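Local coordinates for protein FLUORESCENT IN BLUE LIGHT, chloroplastic (Arabidopsis thaliana, PDB 4YVO) that negatively regulates chlorophyll and other tetrapyrrole biosynthesis in chloroplasts, probably by repressing glutamyl-tRNA reductase, with which its TPR domain forms a complex, at residues H115-L119 with A134-I138; K55-K60 with E74-A78; P88-K92 with E125-S129; I138-Y142 with K153-T157. One frame throughout, in Å; residues are numbered along the deposited sequence.

All four contacts lie in one TPR domain. Three pair helices; contact 3 ties a helix start to a loop. Contacts 2 and 4 each pair the two helices of a single repeat, TPR 1 and TPR 3. Contact 1 joins TPR 2 to TPR 3 and shares Ile-138 and helix 131-144 with contact 4; their centres are about 9 Å apart. Both are apolar and partly buried. Contact 2 is also partly buried, but a salt bridge and a hydroxyl-carboxylate bond lie beside its packing. Contact 3 is a surface contact and mainly polar, with a lysine ammonium and two waters. Contacts 2 and 4 lie on opposite sides of the chain's centre, their centres about 25 Å apart.

Contact 1 (H115-L119 with A134-I138)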
# COMPACT_ATOMS: atom_id res chain seq x y z
N HIS A 115 0.26 2.07 3.80
CA HIS A 115 0.91 2.88 2.78
C HIS A 115 2.24 3.45 3.29
O HIS A 115 3.19 3.60 2.52
CB HIS A 115 -0.00 4.01 2.28
CG HIS A 115 -1.19 3.53 1.53
ND1 HIS A 115 -1.11 2.77 0.38
CD2 HIS A 115 -2.53 3.72 1.76
CE1 HIS A 115 -2.32 2.51 -0.06
NE2 HIS A 115 -3.20 3.06 0.74
N SER A 116 2.29 3.76 4.58
CA SER A 116 3.53 4.29 5.16
C SER A 116 4.64 3.25 5.12
O SER A 116 5.81 3.61 5.00
CB SER A 116 3.31 4.79 6.59
OG SER A 116 2.46 5.92 6.57
N MET A 117 4.28 1.97 5.18
CA MET A 117 5.28 0.91 5.06
C MET A 117 5.95 0.94 3.70
O MET A 117 7.14 0.65 3.59
CB MET A 117 4.66 -0.47 5.27
CG MET A 117 4.32 -0.81 6.68
SD MET A 117 3.67 -2.48 6.71
CE MET A 117 5.01 -3.39 5.95
N VAL A 118 5.19 1.25 2.65
CA VAL A 118 5.77 1.36 1.32
C VAL A 118 6.89 2.40 1.36
O VAL A 118 8.00 2.15 0.87
CB VAL A 118 4.72 1.76 0.26
CG1 VAL A 118 5.39 1.95 -1.09
CG2 VAL A 118 3.63 0.71 0.17
N LEU A 119 6.62 3.54 1.98
CA LEU A 119 7.63 4.60 2.10
C LEU A 119 8.82 4.16 2.95
O LEU A 119 9.98 4.40 2.61
CB LEU A 119 7.01 5.86 2.70
CG LEU A 119 5.84 6.45 1.88
CD1 LEU A 119 5.34 7.71 2.55
CD2 LEU A 119 6.23 6.73 0.43
N ALA A 134 2.02 5.84 -3.16
CA ALA A 134 1.82 5.86 -1.72
C ALA A 134 1.58 7.28 -1.20
O ALA A 134 0.72 7.49 -0.34
CB ALA A 134 2.97 5.20 -1.00
N TYR A 135 2.32 8.26 -1.71
CA TYR A 135 2.10 9.64 -1.28
C TYR A 135 0.67 10.08 -1.58
O TYR A 135 0.01 10.71 -0.74
CB TYR A 135 3.04 10.61 -1.99
CG TYR A 135 4.48 10.59 -1.54
CD1 TYR A 135 4.83 10.49 -0.20
CD2 TYR A 135 5.50 10.68 -2.47
CE1 TYR A 135 6.16 10.49 0.20
CE2 TYR A 135 6.82 10.69 -2.09
CZ TYR A 135 7.15 10.59 -0.77
OH TYR A 135 8.48 10.60 -0.42
N GLY A 136 0.20 9.78 -2.78
CA GLY A 136 -1.14 10.17 -3.18
C GLY A 136 -2.20 9.48 -2.34
O GLY A 136 -3.20 10.10 -1.96
N ALA A 137 -1.99 8.20 -2.04
CA ALA A 137 -2.95 7.44 -1.25
C ALA A 137 -3.01 7.97 0.18
O ALA A 137 -4.09 8.12 0.76
CB ALA A 137 -2.59 5.96 -1.26
N ILE A 138 -1.85 8.29 0.75
CA ILE A 138 -1.80 8.82 2.10
C ILE A 138 -2.48 10.18 2.16
O ILE A 138 -3.22 10.47 3.10
CB ILE A 138 -0.34 8.90 2.62
CG1 ILE A 138 0.19 7.48 2.84
CG2 ILE A 138 -0.25 9.71 3.91
CD1 ILE A 138 1.71 7.39 2.94
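Two CH-pi contacts join these segments. The methyl of Ala-137 sits over the centre of the His-115 imidazole, its CB 3.6 Å from the ring centroid and 10° off the normal. The second is looser: Leu-119 CD2 lies over one face of the Tyr-135 ring, 4.2 Å from its centroid. The Tyr-135 side chain starts away from helix 108-125, but its ring comes back near Leu-119. The polar end of the imidazole is bonded outside the segments, NE2 to Gln-103 OE1. An alanine in place of His-115 would probably leave the Ala-137 methyl without its aromatic floor and Gln-103 without this partner.

The segments run nearly antiparallel, at 149°, with axes 9.3 Å apart. They belong to the second helix of TPR 2 and the first of TPR 3, so this is packing between successive repeats of the TPR superhelix.

The other contacts are mostly aliphatic. Leu-119 CD1 and Ile-138 CD1 meet tip to tip at 3.7 Å. Ile-138 CG1 presses on His-115 CB at 3.5 Å. Ile-138 has CG1 beside its backbone N (chi1 -70°), which brings this branch to the histidine. Ala-134 CB touches both Leu-119 CD2, at 3.9 Å, and Val-118 CG1.

Contact 2 (K55-K60 with E74-A78)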
# COMPACT_ATOMS: atom_id res chain seq x y z
N LYS A 55 -1.17 -15.07 -3.83
CA LYS A 55 -1.92 -14.22 -2.92
C LYS A 55 -2.00 -12.78 -3.39
O LYS A 55 -3.03 -12.12 -3.19
CB LYS A 55 -1.34 -14.29 -1.51
CG LYS A 55 -1.56 -15.62 -0.80
CD LYS A 55 -3.03 -15.87 -0.57
CE LYS A 55 -3.26 -17.22 0.08
NZ LYS A 55 -4.63 -17.73 -0.21
N LEU A 56 -0.94 -12.27 -4.01
CA LEU A 56 -0.99 -10.93 -4.57
C LEU A 56 -2.01 -10.86 -5.72
O LEU A 56 -2.77 -9.91 -5.82
CB LEU A 56 0.39 -10.46 -5.04
CG LEU A 56 1.38 -10.16 -3.92
CD1 LEU A 56 2.76 -9.91 -4.51
CD2 LEU A 56 0.93 -8.96 -3.08
N LYS A 57 -2.02 -11.89 -6.56
CA LYS A 57 -2.96 -11.94 -7.68
C LYS A 57 -4.40 -12.00 -7.19
O LYS A 57 -5.27 -11.25 -7.66
CB LYS A 57 -2.65 -13.15 -8.58
N THR A 58 -4.66 -12.89 -6.24
CA THR A 58 -6.03 -13.06 -5.76
C THR A 58 -6.49 -11.84 -4.96
O THR A 58 -7.65 -11.43 -5.06
CB THR A 58 -6.21 -14.38 -4.96
OG1 THR A 58 -5.30 -14.41 -3.86
CG2 THR A 58 -5.95 -15.57 -5.86
N GLY A 59 -5.59 -11.25 -4.18
CA GLY A 59 -5.89 -10.00 -3.50
C GLY A 59 -6.31 -8.91 -4.47
O GLY A 59 -7.31 -8.22 -4.25
N LYS A 60 -5.55 -8.74 -5.55
CA LYS A 60 -5.87 -7.73 -6.55
C LYS A 60 -7.23 -7.98 -7.20
O LYS A 60 -7.98 -7.04 -7.46
CB LYS A 60 -4.76 -7.63 -7.61
CG LYS A 60 -3.47 -7.06 -7.07
CD LYS A 60 -2.32 -7.23 -8.06
CE LYS A 60 -2.25 -6.08 -9.05
NZ LYS A 60 -1.51 -4.92 -8.51
N GLU A 74 -6.01 -11.83 1.75
CA GLU A 74 -4.99 -12.28 0.82
C GLU A 74 -3.70 -11.48 0.96
O GLU A 74 -2.61 -12.04 1.02
CB GLU A 74 -5.50 -12.20 -0.62
CG GLU A 74 -6.75 -13.04 -0.90
CD GLU A 74 -6.51 -14.53 -0.70
OE1 GLU A 74 -6.13 -15.21 -1.67
OE2 GLU A 74 -6.69 -15.02 0.43
N PHE A 75 -3.84 -10.16 1.00
CA PHE A 75 -2.67 -9.29 1.07
C PHE A 75 -1.92 -9.44 2.41
O PHE A 75 -0.70 -9.28 2.47
CB PHE A 75 -3.05 -7.82 0.85
CG PHE A 75 -3.41 -7.48 -0.57
CD1 PHE A 75 -2.50 -7.70 -1.59
CD2 PHE A 75 -4.62 -6.88 -0.87
CE1 PHE A 75 -2.82 -7.36 -2.90
CE2 PHE A 75 -4.94 -6.54 -2.17
CZ PHE A 75 -4.04 -6.77 -3.19
N LYS A 76 -2.66 -9.76 3.47
CA LYS A 76 -2.05 -9.95 4.79
C LYS A 76 -1.17 -11.20 4.77
O LYS A 76 -0.08 -11.20 5.34
CB LYS A 76 -3.12 -10.05 5.88
CG LYS A 76 -2.60 -9.87 7.30
CD LYS A 76 -2.17 -8.41 7.54
CE LYS A 76 -1.97 -8.07 9.03
NZ LYS A 76 -3.25 -8.02 9.85
N ILE A 77 -1.63 -12.26 4.11
CA ILE A 77 -0.81 -13.45 3.90
C ILE A 77 0.41 -13.12 3.05
O ILE A 77 1.53 -13.53 3.36
CB ILE A 77 -1.61 -14.60 3.26
CG1 ILE A 77 -2.72 -15.06 4.21
CG2 ILE A 77 -0.70 -15.78 2.88
CD1 ILE A 77 -3.70 -16.02 3.59
N ALA A 78 0.20 -12.36 1.98
CA ALA A 78 1.29 -11.97 1.11
C ALA A 78 2.35 -11.19 1.90
O ALA A 78 3.54 -11.40 1.72
CB ALA A 78 0.78 -11.13 -0.06
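The carboxylate of Glu-74 takes the polar bonds of this contact. Thr-58 OG1 lies 2.5 Å from Glu-74 OE1, a very short bond whose length is doubtful; the hydroxyl also has Ser-54 O as a partner. Lys-55 NZ forms a salt bridge with the same carboxylate oxygen, OE1, at 3.3 Å, meeting it on the syn side and 23° out of the carboxylate plane. A weak bond from Lys-55 NZ to Glu-74 OE2 adds to it. The lysine chain crosses the glutamate at about a right angle. Its bend at chi2 (-64°) turns the chain along helix 68-84, so that CE also rests on Ile-77 CD1 at 3.7 Å. A methionine in place of Lys-55 would probably leave the Glu-74 carboxylate without its cationic mate across the helices.

Beneath this layer the helices come close. Gly-59 CA lies over one face of the Phe-75 ring, offset toward the rim, 4.0 Å from the centroid. Phe-75 CZ reaches to 3.4 Å from Gly-59 C. Gly-59 has no side chain, which lets the ring lie this close to its backbone. Leu-56 CD2 and Lys-60 CG lie at the ring's edge, in its plane. Leu-56 CD2 also touches Ala-78 CB at 3.7 Å.

The segments lie on the two helices of TPR 1, antiparallel at 157° with axes 8.2 Å apart. Helix 88-104 touches Phe-75 from outside the repeat, through Leu-98 and Ser-101. The chemistry is divided: glycine and alanine allow close apolar packing, while the nearby ammonium would probably favour the charged form of the buried Glu-74.

Contact 3 (P88-K92 with E125-S129); sequences PTEEK and ESEDS
The turn between TPR 2 and TPR 3 is tied here to the start of helix 88-104, the first helix of TPR 2. The ammonium of Lys-92 holds the loop. Its NZ bonds Ser-129 O at 2.7 Å, in the carbonyl plane and on a lone pair. It bonds Glu-127 O at 2.9 Å, from above that carbonyl plane. It also forms a salt bridge with Glu-127 OE1 at 2.8 Å, reaching that oxygen from above the carboxylate plane. Ser-122 OG, on helix 108-125, is a fourth partner, so three hydrogens serve four oxygens. A bend at chi3 (-59°) brings NZ into this group of oxygens. The arrangement would probably stabilise the charges of both side chains.

The Glu-127 carboxylate is braced within its own loop: Ser-129 N donates to OE2 at 2.9 Å, with an N-H...O angle of 156°. Two waters widen the link. One donates to Thr-89 O and to Ser-129 OG. The other donates to Glu-127 OE1 and hydrogen-bonds Thr-89 OG1. Beyond them, Pro-88 CB rests against Glu-125 CG at 3.7 Å, the two side chains crossing at about a right angle.

Helix 108-125 closes in a Schellman motif, with Ser-126 at positive phi. The loop that follows is gripped chiefly by one buried lysine, an arrangement that ties the turn between two repeats of a TPR array to the preceding helical hairpin.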
# COMPACT_ATOMS: atom_id res chain seq x y z
N PRO A 88 11.62 -7.42 0.09
CA PRO A 88 11.00 -6.12 0.35
C PRO A 88 10.20 -5.57 -0.84
O PRO A 88 9.26 -4.81 -0.65
CB PRO A 88 12.19 -5.21 0.67
CG PRO A 88 13.37 -5.90 0.01
CD PRO A 88 13.09 -7.36 0.16
N THR A 89 10.59 -5.95 -2.06
CA THR A 89 9.86 -5.50 -3.23
C THR A 89 8.43 -6.04 -3.21
O THR A 89 7.47 -5.31 -3.45
CB THR A 89 10.57 -5.92 -4.53
OG1 THR A 89 11.90 -5.39 -4.54
CG2 THR A 89 9.81 -5.41 -5.74
N GLU A 90 8.30 -7.32 -2.92
CA GLU A 90 6.98 -7.93 -2.82
C GLU A 90 6.25 -7.47 -1.56
O GLU A 90 5.03 -7.34 -1.55
CB GLU A 90 7.07 -9.46 -2.87
CG GLU A 90 7.63 -9.99 -4.18
CD GLU A 90 6.91 -9.43 -5.39
OE1 GLU A 90 5.73 -9.78 -5.59
OE2 GLU A 90 7.53 -8.64 -6.13
N GLU A 91 7.02 -7.20 -0.51
CA GLU A 91 6.43 -6.68 0.72
C GLU A 91 5.71 -5.36 0.47
O GLU A 91 4.62 -5.12 0.99
CB GLU A 91 7.51 -6.49 1.80
CG GLU A 91 6.93 -6.15 3.16
CD GLU A 91 7.99 -5.92 4.21
OE1 GLU A 91 9.20 -6.12 3.91
OE2 GLU A 91 7.63 -5.53 5.34
N LYS A 92 6.32 -4.49 -0.34
CA LYS A 92 5.70 -3.23 -0.69
C LYS A 92 4.39 -3.42 -1.46
O LYS A 92 3.44 -2.67 -1.27
CB LYS A 92 6.69 -2.33 -1.45
CG LYS A 92 7.80 -1.80 -0.54
CD LYS A 92 8.57 -0.63 -1.14
CE LYS A 92 9.22 -0.97 -2.45
NZ LYS A 92 9.90 0.22 -3.10
N GLU A 125 15.63 0.29 1.79
CA GLU A 125 16.22 -0.47 0.69
C GLU A 125 16.80 0.40 -0.40
O GLU A 125 17.38 -0.12 -1.35
CB GLU A 125 15.18 -1.38 0.05
CG GLU A 125 14.57 -2.37 1.01
CD GLU A 125 15.60 -3.28 1.62
OE1 GLU A 125 16.51 -3.72 0.89
OE2 GLU A 125 15.50 -3.54 2.83
N SER A 126 16.63 1.72 -0.28
CA SER A 126 17.00 2.65 -1.34
C SER A 126 16.47 2.17 -2.69
O SER A 126 17.21 2.07 -3.67
CB SER A 126 18.52 2.86 -1.39
OG SER A 126 18.99 3.33 -0.14
N GLU A 127 15.18 1.87 -2.71
CA GLU A 127 14.52 1.30 -3.87
C GLU A 127 13.14 1.94 -3.94
O GLU A 127 12.32 1.76 -3.05
CB GLU A 127 14.45 -0.22 -3.73
CG GLU A 127 14.02 -0.95 -4.99
CD GLU A 127 12.53 -0.89 -5.20
OE1 GLU A 127 11.78 -1.37 -4.33
OE2 GLU A 127 12.10 -0.33 -6.24
N ASP A 128 12.90 2.68 -5.01
CA ASP A 128 11.82 3.67 -5.06
C ASP A 128 10.47 3.24 -5.63
O ASP A 128 9.56 4.08 -5.69
CB ASP A 128 12.28 4.90 -5.82
CG ASP A 128 12.57 4.62 -7.31
OD1 ASP A 128 12.19 3.55 -7.85
OD2 ASP A 128 13.18 5.48 -7.94
N SER A 129 10.34 1.98 -6.04
CA SER A 129 9.07 1.49 -6.60
C SER A 129 7.90 1.83 -5.68
O SER A 129 7.94 1.55 -4.49
CB SER A 129 9.12 -0.04 -6.88
OG SER A 129 9.31 -0.83 -5.73
O HOH W 1 7.50 -3.05 -5.10
O HOH W 2 12.68 -3.31 -2.60

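Contact 4 (I138-Y142 with K153-T157); sequences IADCY and KFYDT
The Phe-154 ring lies against helix 131-144, and Ile-138 sits over one face of it. The CG2 methyl of Ile-138 stands almost straight above the ring centre, 3.5 Å from the centroid and 6° off the normal. This branch is anti to the backbone N, which directs it at Phe-154. The CG1 branch also packs against helix 108-125, but its CD1 still comes near the same ring, 4.0 Å from Phe-154 CE1.

Tyr-142 approaches the phenylalanine ring differently. The pair is oblique: the two ring planes are inclined at 33° and their centroids are 5.8 Å apart. The touch is made at one corner, where Tyr-142 CE2 meets Phe-154 CE2 at 3.8 Å. Outside the segments, Tyr-142 also packs on Ile-112 of helix 108-125 and on Lys-150 and Ala-151 of helix 148-162.

Ala-139 lies where the backbones are nearest, its CA 5.1 Å from the CA of Phe-154. Its small methyl meets the backbone and the first side-chain carbons of the partner helix: CB is 3.6 Å from Tyr-155 N and 3.9 Å from Phe-154 CB. Tyr-155 CB rests on Ala-139 CB as well. Tyr-135, one turn before Ile-138, also packs on Phe-154.

The segments run antiparallel at 152°, with axes 8.5 Å apart. Small alanine against large aromatic, between two antiparallel helices joined by a short turn, is the packing of a TPR helical hairpin, here the third repeat.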
# COMPACT_ATOMS: atom_id res chain seq x y z
N ILE A 138 -1.85 8.29 0.75
CA ILE A 138 -1.80 8.82 2.10
C ILE A 138 -2.48 10.18 2.16
O ILE A 138 -3.22 10.47 3.10
CB ILE A 138 -0.34 8.90 2.62
CG1 ILE A 138 0.19 7.48 2.84
CG2 ILE A 138 -0.25 9.71 3.91
CD1 ILE A 138 1.71 7.39 2.94
N ALA A 139 -2.24 11.01 1.14
CA ALA A 139 -2.92 12.30 1.06
C ALA A 139 -4.43 12.12 1.04
O ALA A 139 -5.16 12.81 1.76
CB ALA A 139 -2.46 13.07 -0.19
N ASP A 140 -4.90 11.17 0.23
CA ASP A 140 -6.33 10.87 0.15
C ASP A 140 -6.90 10.41 1.49
O ASP A 140 -8.01 10.80 1.88
CB ASP A 140 -6.59 9.79 -0.91
CG ASP A 140 -6.35 10.29 -2.33
OD1 ASP A 140 -6.26 11.52 -2.53
OD2 ASP A 140 -6.25 9.45 -3.24
N CYS A 141 -6.14 9.58 2.21
CA CYS A 141 -6.56 9.13 3.53
C CYS A 141 -6.69 10.29 4.51
O CYS A 141 -7.69 10.39 5.23
CB CYS A 141 -5.59 8.08 4.08
SG CYS A 141 -5.65 6.49 3.25
N TYR A 142 -5.69 11.16 4.55
CA TYR A 142 -5.72 12.30 5.46
C TYR A 142 -6.88 13.24 5.11
O TYR A 142 -7.50 13.82 5.99
CB TYR A 142 -4.39 13.04 5.48
CG TYR A 142 -3.35 12.40 6.38
CD1 TYR A 142 -3.60 12.18 7.73
CD2 TYR A 142 -2.09 12.06 5.88
CE1 TYR A 142 -2.65 11.60 8.54
CE2 TYR A 142 -1.13 11.49 6.70
CZ TYR A 142 -1.41 11.26 8.03
OH TYR A 142 -0.44 10.68 8.83
N LYS A 153 0.61 18.31 2.79
CA LYS A 153 2.03 17.98 2.69
C LYS A 153 2.25 16.79 1.76
O LYS A 153 3.11 16.83 0.88
CB LYS A 153 2.64 17.69 4.07
CG LYS A 153 2.73 18.88 5.02
CD LYS A 153 3.65 18.54 6.20
CE LYS A 153 3.46 19.50 7.37
NZ LYS A 153 2.28 19.13 8.20
N PHE A 154 1.48 15.73 1.96
CA PHE A 154 1.64 14.54 1.12
C PHE A 154 1.20 14.80 -0.32
O PHE A 154 1.83 14.32 -1.27
CB PHE A 154 0.90 13.34 1.73
CG PHE A 154 1.65 12.69 2.85
CD1 PHE A 154 2.55 11.67 2.59
CD2 PHE A 154 1.48 13.11 4.16
CE1 PHE A 154 3.27 11.06 3.62
CE2 PHE A 154 2.19 12.51 5.18
CZ PHE A 154 3.08 11.49 4.91
N TYR A 155 0.13 15.58 -0.49
CA TYR A 155 -0.35 15.93 -1.81
C TYR A 155 0.69 16.73 -2.60
O TYR A 155 0.92 16.49 -3.78
CB TYR A 155 -1.67 16.69 -1.71
CG TYR A 155 -2.21 17.13 -3.03
CD1 TYR A 155 -2.78 16.21 -3.90
CD2 TYR A 155 -2.14 18.46 -3.42
CE1 TYR A 155 -3.27 16.62 -5.13
CE2 TYR A 155 -2.64 18.87 -4.64
CZ TYR A 155 -3.20 17.94 -5.49
OH TYR A 155 -3.69 18.34 -6.70
N ASP A 156 1.34 17.69 -1.93
CA ASP A 156 2.35 18.51 -2.58
C ASP A 156 3.52 17.64 -3.07
O ASP A 156 4.02 17.83 -4.18
CB ASP A 156 2.86 19.61 -1.65
CG ASP A 156 1.84 20.72 -1.45
OD1 ASP A 156 0.88 20.83 -2.25
OD2 ASP A 156 2.00 21.50 -0.49
N THR A 157 3.94 16.69 -2.25
CA THR A 157 5.03 15.79 -2.64
C THR A 157 4.61 14.87 -3.79
O THR A 157 5.38 14.63 -4.72
CB THR A 157 5.50 14.96 -1.44
OG1 THR A 157 5.88 15.85 -0.38
CG2 THR A 157 6.70 14.11 -1.82